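Local coordinates for E2A dna-binding protein (Human adenovirus 5, PDB 2WB0) that binds single-stranded DNA and acts in the elongation phase of viral strand-displacement replication, unwinding the template without ATP by forming multimers, at residues T60-F74 against D295-M309. Sequence-based numbering, arbitrary orientation.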
loop_
_atom_site.group_PDB
_atom_site.type_symbol
_atom_site.label_atom_id
_atom_site.label_comp_id
_atom_site.label_asym_id
_atom_site.label_seq_id
_atom_site.Cartn_x
_atom_site.Cartn_y
_atom_site.Cartn_z
ATOM N N THR A 60 -6.561 -8.470 8.174
ATOM C CA THR A 60 -7.920 -8.086 7.743
ATOM C C THR A 60 -7.779 -7.537 6.344
ATOM O O THR A 60 -7.090 -6.499 6.165
ATOM C CB THR A 60 -8.501 -6.972 8.612
ATOM O OG1 THR A 60 -8.413 -7.363 9.979
ATOM C CG2 THR A 60 -10.042 -6.730 8.278
ATOM N N PHE A 61 -8.348 -8.259 5.367
ATOM C CA PHE A 61 -8.159 -7.923 3.934
ATOM C C PHE A 61 -6.671 -7.815 3.567
ATOM O O PHE A 61 -6.268 -6.898 2.753
ATOM C CB PHE A 61 -8.767 -6.582 3.540
ATOM C CG PHE A 61 -10.200 -6.392 3.970
ATOM C CD1 PHE A 61 -11.175 -7.404 3.777
ATOM C CD2 PHE A 61 -10.562 -5.226 4.601
ATOM C CE1 PHE A 61 -12.537 -7.190 4.276
ATOM C CE2 PHE A 61 -11.845 -5.010 5.029
ATOM C CZ PHE A 61 -12.840 -5.971 4.840
ATOM N N THR A 62 -5.860 -8.695 4.111
ATOM C CA THR A 62 -4.446 -8.697 3.781
ATOM C C THR A 62 -4.114 -10.156 3.544
ATOM O O THR A 62 -4.574 -10.999 4.308
ATOM C CB THR A 62 -3.663 -8.213 4.997
ATOM O OG1 THR A 62 -3.994 -6.872 5.230
ATOM C CG2 THR A 62 -2.151 -8.375 4.785
ATOM N N SER A 63 -3.347 -10.463 2.504
ATOM C CA SER A 63 -2.934 -11.867 2.334
ATOM C C SER A 63 -1.709 -12.143 3.157
ATOM O O SER A 63 -0.884 -11.220 3.402
ATOM C CB SER A 63 -2.663 -12.204 0.894
ATOM O OG SER A 63 -1.390 -11.811 0.540
ATOM N N ASN A 64 -1.592 -13.369 3.648
ATOM C CA ASN A 64 -0.417 -13.738 4.495
ATOM C C ASN A 64 0.902 -13.456 3.800
ATOM O O ASN A 64 1.838 -12.939 4.396
ATOM C CB ASN A 64 -0.423 -15.247 4.875
ATOM C CG ASN A 64 -1.631 -15.648 5.789
ATOM O OD1 ASN A 64 -2.127 -14.849 6.556
ATOM N ND2 ASN A 64 -2.085 -16.936 5.679
ATOM N N LYS A 65 0.954 -13.766 2.518
ATOM C CA LYS A 65 2.148 -13.581 1.709
ATOM C C LYS A 65 2.503 -12.121 1.630
ATOM O O LYS A 65 3.689 -11.757 1.790
ATOM C CB LYS A 65 1.899 -14.116 0.287
ATOM C CG LYS A 65 3.054 -13.830 -0.671
ATOM C CD LYS A 65 2.607 -14.252 -2.100
ATOM C CE LYS A 65 3.273 -13.444 -3.204
ATOM N NZ LYS A 65 2.713 -13.817 -4.577
ATOM N N THR A 66 1.491 -11.266 1.401
ATOM C CA THR A 66 1.783 -9.855 1.257
ATOM C C THR A 66 2.234 -9.303 2.602
ATOM O O THR A 66 3.120 -8.490 2.623
ATOM C CB THR A 66 0.593 -9.018 0.767
ATOM O OG1 THR A 66 0.100 -9.575 -0.472
ATOM C CG2 THR A 66 1.075 -7.559 0.488
ATOM N N PHE A 67 1.612 -9.717 3.706
ATOM C CA PHE A 67 2.045 -9.200 5.010
ATOM C C PHE A 67 3.573 -9.519 5.264
ATOM O O PHE A 67 4.405 -8.635 5.636
ATOM C CB PHE A 67 1.162 -9.782 6.138
ATOM C CG PHE A 67 1.491 -9.231 7.475
ATOM C CD1 PHE A 67 1.108 -7.940 7.793
ATOM C CD2 PHE A 67 2.237 -9.983 8.392
ATOM C CE1 PHE A 67 1.417 -7.345 9.035
ATOM C CE2 PHE A 67 2.512 -9.448 9.629
ATOM C CZ PHE A 67 2.141 -8.073 9.932
ATOM N N VAL A 68 3.934 -10.770 5.050
ATOM C CA VAL A 68 5.323 -11.212 5.261
ATOM C C VAL A 68 6.319 -10.540 4.310
ATOM O O VAL A 68 7.477 -10.195 4.686
ATOM C CB VAL A 68 5.371 -12.770 5.144
ATOM C CG1 VAL A 68 6.783 -13.256 5.042
ATOM C CG2 VAL A 68 4.647 -13.370 6.332
ATOM N N THR A 69 5.907 -10.401 3.061
ATOM C CA THR A 69 6.745 -9.677 2.079
ATOM C C THR A 69 7.000 -8.240 2.487
ATOM O O THR A 69 8.129 -7.736 2.359
ATOM C CB THR A 69 6.076 -9.704 0.725
ATOM O OG1 THR A 69 6.092 -11.076 0.308
ATOM C CG2 THR A 69 6.863 -8.794 -0.301
ATOM N N MET A 70 5.967 -7.581 3.021
ATOM C CA MET A 70 6.189 -6.222 3.436
ATOM C C MET A 70 7.077 -6.180 4.673
ATOM O O MET A 70 7.916 -5.296 4.783
ATOM C CB MET A 70 4.898 -5.422 3.649
ATOM C CG MET A 70 4.093 -5.198 2.365
ATOM S SD MET A 70 5.022 -4.463 0.965
ATOM C CE MET A 70 5.432 -2.932 1.787
ATOM N N MET A 71 6.848 -7.046 5.643
ATOM C CA MET A 71 7.788 -7.082 6.746
ATOM C C MET A 71 9.238 -7.264 6.209
ATOM O O MET A 71 10.183 -6.635 6.711
ATOM C CB MET A 71 7.466 -8.291 7.630
ATOM C CG MET A 71 6.291 -8.027 8.582
ATOM S SD MET A 71 6.063 -9.368 9.781
ATOM C CE MET A 71 7.263 -8.906 10.938
ATOM N N GLY A 72 9.373 -8.142 5.224
ATOM C CA GLY A 72 10.677 -8.368 4.572
ATOM C C GLY A 72 11.300 -7.091 4.035
ATOM O O GLY A 72 12.500 -6.818 4.235
ATOM N N ARG A 73 10.514 -6.287 3.351
ATOM C CA ARG A 73 11.030 -5.035 2.866
ATOM C C ARG A 73 11.424 -4.080 3.993
ATOM O O ARG A 73 12.401 -3.306 3.872
ATOM C CB ARG A 73 9.959 -4.360 1.996
ATOM C CG ARG A 73 9.550 -5.132 0.684
ATOM C CD ARG A 73 8.678 -4.157 -0.167
ATOM N NE ARG A 73 7.865 -4.761 -1.277
ATOM C CZ ARG A 73 6.921 -4.128 -1.999
ATOM N NH1 ARG A 73 6.496 -2.865 -1.694
ATOM N NH2 ARG A 73 6.329 -4.794 -3.022
ATOM N N PHE A 74 10.628 -4.057 5.062
ATOM C CA PHE A 74 10.967 -3.159 6.162
ATOM C C PHE A 74 12.221 -3.640 6.857
ATOM O O PHE A 74 13.035 -2.833 7.227
ATOM C CB PHE A 74 9.803 -3.058 7.137
ATOM C CG PHE A 74 8.660 -2.299 6.585
ATOM C CD1 PHE A 74 8.864 -1.050 5.981
ATOM C CD2 PHE A 74 7.345 -2.847 6.620
ATOM C CE1 PHE A 74 7.814 -0.301 5.461
ATOM C CE2 PHE A 74 6.291 -2.091 6.110
ATOM C CZ PHE A 74 6.490 -0.845 5.550
ATOM N N ASP A 295 -1.119 -10.768 -7.053
ATOM C CA ASP A 295 -2.071 -10.968 -5.964
ATOM C C ASP A 295 -1.711 -10.086 -4.708
ATOM O O ASP A 295 -2.199 -10.341 -3.592
ATOM C CB ASP A 295 -2.104 -12.466 -5.599
ATOM C CG ASP A 295 -0.707 -13.023 -5.127
ATOM O OD1 ASP A 295 0.241 -12.224 -4.793
ATOM O OD2 ASP A 295 -0.533 -14.289 -5.055
ATOM N N PHE A 296 -0.875 -9.047 -4.886
ATOM C CA PHE A 296 -0.555 -8.177 -3.757
ATOM C C PHE A 296 -1.840 -7.689 -3.053
ATOM O O PHE A 296 -2.773 -7.182 -3.718
ATOM C CB PHE A 296 0.263 -7.007 -4.322
ATOM C CG PHE A 296 0.786 -6.011 -3.273
ATOM C CD1 PHE A 296 2.093 -6.115 -2.779
ATOM C CD2 PHE A 296 0.001 -4.925 -2.882
ATOM C CE1 PHE A 296 2.577 -5.167 -1.805
ATOM C CE2 PHE A 296 0.481 -3.910 -1.918
ATOM C CZ PHE A 296 1.740 -4.037 -1.373
ATOM N N LYS A 297 -1.928 -7.762 -1.722
ATOM C CA LYS A 297 -3.169 -7.282 -1.038
ATOM C C LYS A 297 -2.869 -7.059 0.441
ATOM O O LYS A 297 -2.501 -7.997 1.183
ATOM C CB LYS A 297 -4.376 -8.214 -1.178
ATOM C CG LYS A 297 -5.735 -7.675 -0.622
ATOM C CD LYS A 297 -6.761 -8.829 -0.444
ATOM C CE LYS A 297 -8.237 -8.357 -0.537
ATOM N NZ LYS A 297 -9.276 -9.118 0.361
ATOM N N ILE A 298 -2.967 -5.806 0.848
ATOM C CA ILE A 298 -2.697 -5.471 2.256
ATOM C C ILE A 298 -3.474 -4.245 2.650
ATOM O O ILE A 298 -3.494 -3.258 1.898
ATOM C CB ILE A 298 -1.186 -5.301 2.547
ATOM C CG1 ILE A 298 -0.948 -4.989 4.044
ATOM C CG2 ILE A 298 -0.540 -4.224 1.544
ATOM C CD1 ILE A 298 0.529 -5.443 4.475
ATOM N N SER A 299 -4.081 -4.268 3.841
ATOM C CA SER A 299 -4.953 -3.185 4.270
ATOM C C SER A 299 -4.035 -2.214 4.976
ATOM O O SER A 299 -2.948 -2.605 5.459
ATOM C CB SER A 299 -6.094 -3.663 5.228
ATOM O OG SER A 299 -5.494 -4.239 6.439
ATOM N N ALA A 300 -4.419 -0.942 5.019
ATOM C CA ALA A 300 -3.550 0.064 5.666
ATOM C C ALA A 300 -3.160 -0.198 7.149
ATOM O O ALA A 300 -2.019 -0.005 7.529
ATOM C CB ALA A 300 -4.147 1.517 5.491
ATOM N N PRO A 301 -4.083 -0.623 7.971
ATOM C CA PRO A 301 -3.600 -0.956 9.331
ATOM C C PRO A 301 -2.644 -2.111 9.397
ATOM O O PRO A 301 -1.731 -2.042 10.242
ATOM C CB PRO A 301 -4.866 -1.308 10.107
ATOM C CG PRO A 301 -6.041 -0.720 9.211
ATOM C CD PRO A 301 -5.533 -0.877 7.811
ATOM N N ASP A 302 -2.820 -3.156 8.556
ATOM C CA ASP A 302 -1.898 -4.304 8.559
ATOM C C ASP A 302 -0.590 -3.841 8.004
ATOM O O ASP A 302 0.438 -4.333 8.451
ATOM C CB ASP A 302 -2.472 -5.495 7.734
ATOM C CG ASP A 302 -3.656 -6.104 8.413
ATOM O OD1 ASP A 302 -3.814 -5.781 9.623
ATOM O OD2 ASP A 302 -4.438 -6.819 7.759
ATOM N N LEU A 303 -0.601 -2.891 7.064
ATOM C CA LEU A 303 0.690 -2.373 6.526
ATOM C C LEU A 303 1.517 -1.635 7.611
ATOM O O LEU A 303 2.748 -1.805 7.733
ATOM C CB LEU A 303 0.443 -1.423 5.345
ATOM C CG LEU A 303 1.464 -1.278 4.202
ATOM C CD1 LEU A 303 1.257 0.001 3.363
ATOM C CD2 LEU A 303 2.915 -1.825 4.282
ATOM N N LEU A 304 0.839 -0.807 8.405
ATOM C CA LEU A 304 1.516 -0.112 9.496
ATOM C C LEU A 304 1.992 -1.133 10.519
ATOM O O LEU A 304 3.103 -1.046 10.993
ATOM C CB LEU A 304 0.559 0.876 10.151
ATOM C CG LEU A 304 1.064 2.111 10.891
ATOM C CD1 LEU A 304 0.187 2.732 11.985
ATOM C CD2 LEU A 304 2.579 2.503 10.840
ATOM N N ASN A 305 1.173 -2.146 10.811
ATOM C CA ASN A 305 1.594 -3.180 11.758
ATOM C C ASN A 305 2.754 -3.985 11.221
ATOM O O ASN A 305 3.585 -4.448 12.030
ATOM C CB ASN A 305 0.483 -4.174 12.108
ATOM C CG ASN A 305 -0.324 -3.777 13.368
ATOM O OD1 ASN A 305 0.125 -2.993 14.200
ATOM N ND2 ASN A 305 -1.473 -4.384 13.518
ATOM N N ALA A 306 2.870 -4.130 9.878
ATOM C CA ALA A 306 4.053 -4.854 9.341
ATOM C C ALA A 306 5.276 -4.043 9.733
ATOM O O ALA A 306 6.321 -4.627 10.153
ATOM C CB ALA A 306 4.044 -4.983 7.849
ATOM N N LEU A 307 5.187 -2.731 9.580
ATOM C CA LEU A 307 6.326 -1.869 9.949
ATOM C C LEU A 307 6.655 -1.947 11.474
ATOM O O LEU A 307 7.837 -2.057 11.937
ATOM C CB LEU A 307 6.088 -0.416 9.503
ATOM C CG LEU A 307 7.135 0.637 9.999
ATOM C CD1 LEU A 307 8.564 0.353 9.504
ATOM C CD2 LEU A 307 6.742 2.102 9.576
ATOM N N VAL A 308 5.600 -1.841 12.242
ATOM C CA VAL A 308 5.698 -1.849 13.729
ATOM C C VAL A 308 6.210 -3.164 14.248
ATOM O O VAL A 308 7.070 -3.192 15.161
ATOM C CB VAL A 308 4.342 -1.348 14.411
ATOM C CG1 VAL A 308 4.403 -1.541 15.974
ATOM C CG2 VAL A 308 4.042 0.022 14.030
ATOM N N MET A 309 5.785 -4.268 13.642
ATOM C CA MET A 309 6.224 -5.542 14.129
ATOM C C MET A 309 7.709 -5.756 13.707
ATOM O O MET A 309 8.463 -6.423 14.427
ATOM C CB MET A 309 5.311 -6.671 13.621
ATOM C CG MET A 309 3.889 -6.513 14.259
ATOM S SD MET A 309 2.800 -7.843 13.798
ATOM C CE MET A 309 3.362 -9.175 14.851
HETATM O O HOH W 1 -6.039 -6.996 10.998
HETATM O O HOH W 2 -0.986 -12.445 -2.059
HETATM O O HOH W 3 1.739 -10.729 -2.242
#
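Thr66 CG2 lies over one face of the Phe296 ring in a CH-pi contact, 3.8 Å from the centroid, while Met70 SD meets that ring at its edge. The interface illustrates knobs-into-holes packing between helix segments 64-74 and 300-309, crossing at -44°: Phe67 fits among Asp302, Asn305, Ala306 and Met309, and Ala306 among Phe67, Met70, Met71 and Phe74. A second Met-aromatic contact sets Met309 SD at the edge of Phe67, whose CE1 also approaches Asp302 O in the ring plane at 3.2 Å; CG anti to the backbone N (chi1 -176°) carries this ring to helix 300-309. Leu307 CB covers a face of Phe74, with Leu303 CD2 at the edge. The contact fastens the all-alpha region to a zinc-binding region, Phe296 packing close to zinc ligands Cys223 and Cys294. Lys65 NZ forms salt bridges with Asp295 OD1 (2.9 Å) and Glu224. Ser63 N donates to Lys297 O, and Lys297 N to Thr66 OG1. Ser299, the N-cap of its helix, gives its OG proton to Thr60 O. Asp302 OD2 is gripped twice, by Thr60 N at its syn lone pair (2.7 Å, 178°) and by Thr62 OG1 at its anti lone pair (2.6 Å).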